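Local coordinates for protein Hpr(Ser) kinase (PDB 3TQF) that probably acts as an ATP-binding kinase and phosphatase that adds phosphate to, and removes it from, a serine of the phosphocarrier protein HPr, at residues 10-15 and 31-36; 98-103 and 128-133. One frame throughout, in Å; residues are numbered along the deposited sequence.

Overall arrangement
Followed from the N terminus, the chain lays down strand 10-14, turns back through strand 17-23, passes a loop consistent with a P-loop and enters helix 29-38. Contact 1 closes the segment 16-30 by packing the helix on strand 10-14. Contact 2 opens only later: strand 92-102 pairs in parallel with strand 126-134 across 24 intervening residues that include strand 117-123. The two loops therefore follow in series. The centres of the contacts lie about 14 Å apart, yet both reach the same mixed sheet, because strand 17-23 pairs with 10-14 and with 92-102. L32 CD2 also meets L101 CD1 at 4.1 Å, joining them directly.

Contact 1 of 2, residues 10-15 and 31-36; sequences NFLVID and ELSLAL
N10 turns the two ends of its amide to different partners: OD1 accepts a hydrogen bond from the backbone N of D47, while ND2 faces S33 OG at 3.7 Å, too far for a bond. L12 lays CD2 beside the same serine oxygen, S33 OG, at 3.8 Å. With CG of L12 anti to the carbonyl carbon (chi1 -55°), its branched end reaches the helix, where CD1 touches L36 CD1 at 3.6 Å. I14 extends its CD1 to that same methyl, L36 CD1, at 3.9 Å. Both side chains cross L36 at about a right angle, so the evidence is for methyl contacts rather than alongside packing. Strand 10-14 and helix 31-36 run nearly parallel, 14° apart, with axes 9.9 Å from each other. The side chain of N10 touches the loop that is consistent with a Walker A P-loop and lies about 5 Å from a phosphate, probably from the crystallisation liquor, though it may mark the pocket. The contact thus grades from polar at N10 and S33 to apolar at I14 and L36, and dispersion and burial, rather than hydrogen bonds, join helix to strand.

Contact 2 of 2, residues 98-103 and 128-133; sequences SISLVK and VPKILF
Two first torsions place the key groups: I99 holds CG2 anti to its backbone N, which brings that methyl to 4.1 Å from F133 CB, while F133 carries its ring carbon CG likewise opposite the N (chi1 -166°), setting the ring where L101 can reach it. The I99 and F133 side chains lie side by side and point the same way. L101 CD2 comes to the F133 ring obliquely, 4.3 Å from CD1. I99, L101, I131 and F133 share this face of the sheet, and helix 141-165 packs on it through L148, against I99 and I131, and L141, against F133; G74 of the third subunit also packs on F133. On the other face the K130 chain, extended beyond CG, runs past S98 and S100: its CG is 3.7 Å from S98 OG, and CE meets S100 CB. L132 CD2 follows at S100 CB, 3.9 Å away. S98 OG makes a weak hydrogen bond to E121, to which K130 NZ also forms a long, weak ion pair.

The backbones supply the stronger evidence of pairing. S98, S100 and V102 alternate with I131 and F133 as donors in five parallel-sheet hydrogen bonds, among them S100 N to I131 O at 2.9 Å. K130 CA adds a CA-H...O contact with S98 O, 3.1 Å. Backbone bonding therefore fixes the register of these parallel strands, and the side chains divide their sheet into a hydrophobic face packed against helix 141-165 and a more polar one.

Contact 1 of 2, residues 10-15 and 31-36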
ATOM      1  N   ASN A  10     -17.201  11.717  -2.495  1.00 35.79           N
ATOM      2  CA  ASN A  10     -16.090  12.236  -1.708  1.00 34.99           C
ATOM      3  C   ASN A  10     -15.377  13.279  -2.549  1.00 34.35           C
ATOM      4  O   ASN A  10     -15.304  13.143  -3.765  1.00 34.08           O
ATOM      5  CB  ASN A  10     -15.121  11.125  -1.308  1.00 34.17           C
ATOM      6  CG  ASN A  10     -15.788  10.028  -0.498  1.00 35.00           C
ATOM      7  OD1 ASN A  10     -16.857  10.223   0.074  1.00 36.83           O
ATOM      8  ND2 ASN A  10     -15.156   8.862  -0.454  1.00 35.08           N
ATOM      9  N   PHE A  11     -14.856  14.317  -1.902  1.00 34.44           N
ATOM     10  CA  PHE A  11     -14.209  15.417  -2.604  1.00 34.14           C
ATOM     11  C   PHE A  11     -12.844  15.674  -1.997  1.00 33.67           C
ATOM     12  O   PHE A  11     -12.735  16.020  -0.826  1.00 34.14           O
ATOM     13  CB  PHE A  11     -15.088  16.672  -2.530  1.00 35.72           C
ATOM     14  CG  PHE A  11     -14.677  17.777  -3.468  1.00 35.46           C
ATOM     15  CD1 PHE A  11     -14.256  17.509  -4.759  1.00 34.79           C
ATOM     16  CD2 PHE A  11     -14.758  19.096  -3.063  1.00 37.25           C
ATOM     17  CE1 PHE A  11     -13.895  18.535  -5.619  1.00 35.66           C
ATOM     18  CE2 PHE A  11     -14.402  20.132  -3.918  1.00 38.22           C
ATOM     19  CZ  PHE A  11     -13.968  19.849  -5.198  1.00 37.37           C
ATOM     20  N   LEU A  12     -11.807  15.480  -2.806  1.00 32.94           N
ATOM     21  CA  LEU A  12     -10.424  15.623  -2.368  1.00 32.81           C
ATOM     22  C   LEU A  12      -9.696  16.586  -3.299  1.00 33.22           C
ATOM     23  O   LEU A  12     -10.058  16.717  -4.470  1.00 32.95           O
ATOM     24  CB  LEU A  12      -9.727  14.263  -2.400  1.00 31.78           C
ATOM     25  CG  LEU A  12     -10.400  13.128  -1.619  1.00 31.75           C
ATOM     26  CD1 LEU A  12     -10.186  11.801  -2.297  1.00 31.05           C
ATOM     27  CD2 LEU A  12      -9.890  13.091  -0.187  1.00 32.98           C
ATOM     28  N   VAL A  13      -8.677  17.263  -2.776  1.00 33.98           N
ATOM     29  CA  VAL A  13      -7.763  18.015  -3.618  1.00 34.50           C
ATOM     30  C   VAL A  13      -6.538  17.136  -3.849  1.00 33.98           C
ATOM     31  O   VAL A  13      -5.877  16.726  -2.891  1.00 34.13           O
ATOM     32  CB  VAL A  13      -7.359  19.355  -2.985  1.00 36.21           C
ATOM     33  CG1 VAL A  13      -6.403  20.109  -3.905  1.00 36.73           C
ATOM     34  CG2 VAL A  13      -8.596  20.197  -2.698  1.00 36.87           C
ATOM     35  N   ILE A  14      -6.269  16.828  -5.121  1.00 33.51           N
ATOM     36  CA  ILE A  14      -5.155  15.981  -5.520  1.00 33.23           C
ATOM     37  C   ILE A  14      -4.376  16.654  -6.637  1.00 34.31           C
ATOM     38  O   ILE A  14      -4.907  16.869  -7.722  1.00 34.18           O
ATOM     39  CB  ILE A  14      -5.632  14.626  -6.055  1.00 32.22           C
ATOM     40  CG1 ILE A  14      -6.548  13.928  -5.045  1.00 31.91           C
ATOM     41  CG2 ILE A  14      -4.437  13.748  -6.387  1.00 32.15           C
ATOM     42  CD1 ILE A  14      -7.182  12.637  -5.573  1.00 30.86           C
ATOM     43  N   ASP A  15      -3.114  16.980  -6.363  1.00 35.76           N
ATOM     44  CA  ASP A  15      -2.237  17.645  -7.327  1.00 37.03           C
ATOM     45  C   ASP A  15      -2.898  18.904  -7.886  1.00 37.84           C
ATOM     46  O   ASP A  15      -2.921  19.113  -9.092  1.00 38.56           O
ATOM     47  CB  ASP A  15      -1.859  16.669  -8.453  1.00 36.77           C
ATOM     48  CG  ASP A  15      -0.738  17.192  -9.342  1.00 38.77           C
ATOM     49  OD1 ASP A  15       0.082  18.009  -8.868  1.00 41.52           O
ATOM     50  OD2 ASP A  15      -0.679  16.785 -10.520  1.00 39.13           O
ATOM     51  N   GLU A  31     -11.682   4.541   2.682  1.00 35.47           N
ATOM     52  CA  GLU A  31     -10.337   4.032   2.870  1.00 35.25           C
ATOM     53  C   GLU A  31      -9.390   4.638   1.838  1.00 33.77           C
ATOM     54  O   GLU A  31      -8.229   4.889   2.131  1.00 33.76           O
ATOM     55  CB  GLU A  31     -10.329   2.507   2.779  1.00 36.41           C
ATOM     56  CG  GLU A  31     -10.978   1.798   3.974  1.00 38.77           C
ATOM     57  CD  GLU A  31     -12.484   1.549   3.813  1.00 40.46           C
ATOM     58  OE1 GLU A  31     -13.207   2.430   3.306  1.00 40.49           O
ATOM     59  OE2 GLU A  31     -12.947   0.460   4.216  1.00 43.05           O
ATOM     60  N   LEU A  32      -9.893   4.879   0.632  1.00 32.89           N
ATOM     61  CA  LEU A  32      -9.107   5.539  -0.409  1.00 31.88           C
ATOM     62  C   LEU A  32      -8.797   6.987  -0.043  1.00 31.48           C
ATOM     63  O   LEU A  32      -7.673   7.452  -0.259  1.00 31.49           O
ATOM     64  CB  LEU A  32      -9.827   5.484  -1.757  1.00 31.51           C
ATOM     65  CG  LEU A  32      -9.159   6.185  -2.943  1.00 30.81           C
ATOM     66  CD1 LEU A  32      -7.720   5.730  -3.105  1.00 30.93           C
ATOM     67  CD2 LEU A  32      -9.960   5.936  -4.220  1.00 30.94           C
ATOM     68  N   SER A  33      -9.784   7.697   0.503  1.00 31.48           N
ATOM     69  CA  SER A  33      -9.569   9.073   0.957  1.00 31.44           C
ATOM     70  C   SER A  33      -8.436   9.118   1.973  1.00 31.83           C
ATOM     71  O   SER A  33      -7.485   9.873   1.804  1.00 31.84           O
ATOM     72  CB  SER A  33     -10.841   9.667   1.568  1.00 32.18           C
ATOM     73  OG  SER A  33     -11.814   9.948   0.573  1.00 32.29           O
ATOM     74  N   LEU A  34      -8.531   8.284   3.004  1.00 32.48           N
ATOM     75  CA  LEU A  34      -7.503   8.210   4.036  1.00 33.49           C
ATOM     76  C   LEU A  34      -6.121   7.989   3.425  1.00 33.23           C
ATOM     77  O   LEU A  34      -5.182   8.720   3.729  1.00 33.70           O
ATOM     78  CB  LEU A  34      -7.817   7.088   5.038  1.00 34.67           C
ATOM     79  CG  LEU A  34      -6.982   7.064   6.332  1.00 36.19           C
ATOM     80  CD1 LEU A  34      -7.201   8.325   7.147  1.00 36.36           C
ATOM     81  CD2 LEU A  34      -7.298   5.830   7.172  1.00 37.05           C
ATOM     82  N   ALA A  35      -6.003   6.990   2.556  1.00 32.83           N
ATOM     83  CA  ALA A  35      -4.727   6.675   1.909  1.00 32.95           C
ATOM     84  C   ALA A  35      -4.190   7.863   1.106  1.00 32.54           C
ATOM     85  O   ALA A  35      -2.999   8.160   1.160  1.00 33.14           O
ATOM     86  CB  ALA A  35      -4.867   5.456   1.021  1.00 32.71           C
ATOM     87  N   LEU A  36      -5.072   8.547   0.381  1.00 31.70           N
ATOM     88  CA  LEU A  36      -4.682   9.746  -0.353  1.00 31.47           C
ATOM     89  C   LEU A  36      -4.224  10.871   0.584  1.00 32.58           C
ATOM     90  O   LEU A  36      -3.265  11.577   0.271  1.00 33.18           O
ATOM     91  CB  LEU A  36      -5.822  10.219  -1.253  1.00 30.67           C
ATOM     92  CG  LEU A  36      -6.070   9.334  -2.481  1.00 29.90           C
ATOM     93  CD1 LEU A  36      -7.410   9.653  -3.108  1.00 29.38           C
ATOM     94  CD2 LEU A  36      -4.957   9.495  -3.501  1.00 29.46           C
TER

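Contact 2 of 2, residues 98-103 and 128-133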
ATOM      1  N   SER A  98     -14.054  14.160 -12.091  1.00 34.00           N
ATOM      2  CA  SER A  98     -14.950  13.234 -11.422  1.00 33.96           C
ATOM      3  C   SER A  98     -14.518  11.818 -11.771  1.00 33.53           C
ATOM      4  O   SER A  98     -14.578  11.430 -12.927  1.00 34.77           O
ATOM      5  CB  SER A  98     -16.381  13.481 -11.889  1.00 35.66           C
ATOM      6  OG  SER A  98     -17.225  12.387 -11.580  1.00 36.64           O
ATOM      7  N   ILE A  99     -14.067  11.056 -10.783  1.00 32.36           N
ATOM      8  CA  ILE A  99     -13.692   9.662 -11.004  1.00 32.21           C
ATOM      9  C   ILE A  99     -14.775   8.749 -10.453  1.00 32.95           C
ATOM     10  O   ILE A  99     -15.212   8.900  -9.316  1.00 32.41           O
ATOM     11  CB  ILE A  99     -12.348   9.308 -10.345  1.00 31.07           C
ATOM     12  CG1 ILE A  99     -11.221  10.158 -10.931  1.00 30.41           C
ATOM     13  CG2 ILE A  99     -12.031   7.831 -10.541  1.00 31.10           C
ATOM     14  CD1 ILE A  99      -9.916  10.007 -10.198  1.00 29.59           C
ATOM     15  N   SER A 100     -15.200   7.801 -11.278  1.00 34.51           N
ATOM     16  CA  SER A 100     -16.235   6.846 -10.921  1.00 35.79           C
ATOM     17  C   SER A 100     -15.607   5.458 -10.859  1.00 36.08           C
ATOM     18  O   SER A 100     -15.245   4.897 -11.891  1.00 36.92           O
ATOM     19  CB  SER A 100     -17.353   6.885 -11.960  1.00 37.70           C
ATOM     20  OG  SER A 100     -18.435   6.068 -11.570  1.00 39.54           O
ATOM     21  N   LEU A 101     -15.467   4.923  -9.644  1.00 35.67           N
ATOM     22  CA  LEU A 101     -14.838   3.621  -9.428  1.00 36.05           C
ATOM     23  C   LEU A 101     -15.814   2.523  -9.789  1.00 38.58           C
ATOM     24  O   LEU A 101     -16.884   2.435  -9.200  1.00 39.53           O
ATOM     25  CB  LEU A 101     -14.416   3.460  -7.969  1.00 35.01           C
ATOM     26  CG  LEU A 101     -13.397   4.458  -7.410  1.00 32.71           C
ATOM     27  CD1 LEU A 101     -13.223   4.227  -5.926  1.00 31.39           C
ATOM     28  CD2 LEU A 101     -12.063   4.352  -8.134  1.00 31.72           C
ATOM     29  N   VAL A 102     -15.434   1.686 -10.751  1.00 40.33           N
ATOM     30  CA  VAL A 102     -16.318   0.669 -11.308  1.00 43.31           C
ATOM     31  C   VAL A 102     -15.719  -0.715 -11.126  1.00 44.91           C
ATOM     32  O   VAL A 102     -14.505  -0.879 -11.198  1.00 44.24           O
ATOM     33  CB  VAL A 102     -16.541   0.907 -12.813  1.00 44.66           C
ATOM     34  CG1 VAL A 102     -17.416  -0.186 -13.416  1.00 47.62           C
ATOM     35  CG2 VAL A 102     -17.159   2.277 -13.041  1.00 43.95           C
ATOM     36  N   LYS A 103     -16.576  -1.707 -10.892  1.00 47.63           N
ATOM     37  CA  LYS A 103     -16.137  -3.094 -10.781  1.00 49.76           C
ATOM     38  C   LYS A 103     -15.746  -3.556 -12.181  1.00 51.84           C
ATOM     39  O   LYS A 103     -16.486  -3.313 -13.135  1.00 53.44           O
ATOM     40  CB  LYS A 103     -17.251  -3.991 -10.237  1.00 52.27           C
ATOM     41  CG  LYS A 103     -17.848  -3.559  -8.888  1.00 51.72           C
ATOM     42  CD  LYS A 103     -17.184  -4.232  -7.698  1.00 51.93           C
ATOM     43  CE  LYS A 103     -18.001  -4.017  -6.425  1.00 52.12           C
ATOM     44  NZ  LYS A 103     -19.234  -4.856  -6.387  1.00 55.09           N
ATOM     45  N   VAL A 128     -17.908  18.528 -16.447  1.00 43.15           N
ATOM     46  CA  VAL A 128     -16.771  18.040 -15.691  1.00 40.65           C
ATOM     47  C   VAL A 128     -16.307  16.723 -16.319  1.00 40.07           C
ATOM     48  O   VAL A 128     -17.107  15.803 -16.491  1.00 40.56           O
ATOM     49  CB  VAL A 128     -17.141  17.818 -14.220  1.00 39.49           C
ATOM     50  CG1 VAL A 128     -15.963  17.223 -13.460  1.00 37.29           C
ATOM     51  CG2 VAL A 128     -17.591  19.128 -13.590  1.00 40.22           C
ATOM     52  N   PRO A 129     -15.018  16.634 -16.692  1.00 39.31           N
ATOM     53  CA  PRO A 129     -14.503  15.374 -17.221  1.00 38.91           C
ATOM     54  C   PRO A 129     -14.678  14.241 -16.221  1.00 37.56           C
ATOM     55  O   PRO A 129     -14.531  14.453 -15.018  1.00 36.18           O
ATOM     56  CB  PRO A 129     -13.017  15.659 -17.452  1.00 38.26           C
ATOM     57  CG  PRO A 129     -12.904  17.134 -17.553  1.00 38.98           C
ATOM     58  CD  PRO A 129     -14.033  17.727 -16.780  1.00 39.28           C
ATOM     59  N   LYS A 130     -14.999  13.055 -16.725  1.00 38.34           N
ATOM     60  CA  LYS A 130     -15.317  11.910 -15.883  1.00 37.70           C
ATOM     61  C   LYS A 130     -14.565  10.685 -16.372  1.00 37.71           C
ATOM     62  O   LYS A 130     -14.600  10.373 -17.556  1.00 39.24           O
ATOM     63  CB  LYS A 130     -16.820  11.636 -15.924  1.00 39.36           C
ATOM     64  CG  LYS A 130     -17.317  10.657 -14.884  1.00 39.25           C
ATOM     65  CD  LYS A 130     -18.644  10.051 -15.310  1.00 42.49           C
ATOM     66  CE  LYS A 130     -19.440   9.515 -14.128  1.00 43.40           C
ATOM     67  NZ  LYS A 130     -20.912   9.526 -14.403  1.00 46.80           N
ATOM     68  N   ILE A 131     -13.888   9.997 -15.460  1.00 36.36           N
ATOM     69  CA  ILE A 131     -13.168   8.780 -15.798  1.00 36.74           C
ATOM     70  C   ILE A 131     -13.854   7.603 -15.134  1.00 37.08           C
ATOM     71  O   ILE A 131     -14.223   7.678 -13.974  1.00 36.07           O
ATOM     72  CB  ILE A 131     -11.698   8.840 -15.331  1.00 35.40           C
ATOM     73  CG1 ILE A 131     -10.980  10.024 -15.989  1.00 35.40           C
ATOM     74  CG2 ILE A 131     -10.978   7.532 -15.653  1.00 35.74           C
ATOM     75  CD1 ILE A 131      -9.529  10.157 -15.601  1.00 34.27           C
ATOM     76  N   LEU A 132     -14.045   6.528 -15.886  1.00 39.10           N
ATOM     77  CA  LEU A 132     -14.495   5.259 -15.326  1.00 39.97           C
ATOM     78  C   LEU A 132     -13.254   4.436 -15.019  1.00 39.54           C
ATOM     79  O   LEU A 132     -12.537   4.044 -15.932  1.00 40.48           O
ATOM     80  CB  LEU A 132     -15.394   4.506 -16.318  1.00 42.69           C
ATOM     81  CG  LEU A 132     -16.673   5.195 -16.813  1.00 43.98           C
ATOM     82  CD1 LEU A 132     -17.502   4.214 -17.612  1.00 47.15           C
ATOM     83  CD2 LEU A 132     -17.505   5.764 -15.682  1.00 42.99           C
ATOM     84  N   PHE A 133     -12.986   4.190 -13.741  1.00 38.68           N
ATOM     85  CA  PHE A 133     -11.781   3.470 -13.342  1.00 38.50           C
ATOM     86  C   PHE A 133     -12.093   2.097 -12.763  1.00 39.91           C
ATOM     87  O   PHE A 133     -12.839   1.997 -11.798  1.00 39.42           O
ATOM     88  CB  PHE A 133     -10.972   4.274 -12.328  1.00 36.43           C
ATOM     89  CG  PHE A 133      -9.584   3.743 -12.130  1.00 36.22           C
ATOM     90  CD1 PHE A 133      -9.287   2.918 -11.064  1.00 35.67           C
ATOM     91  CD2 PHE A 133      -8.586   4.037 -13.042  1.00 36.60           C
ATOM     92  CE1 PHE A 133      -8.019   2.416 -10.894  1.00 36.03           C
ATOM     93  CE2 PHE A 133      -7.313   3.535 -12.879  1.00 36.89           C
ATOM     94  CZ  PHE A 133      -7.028   2.723 -11.804  1.00 36.78           C
TER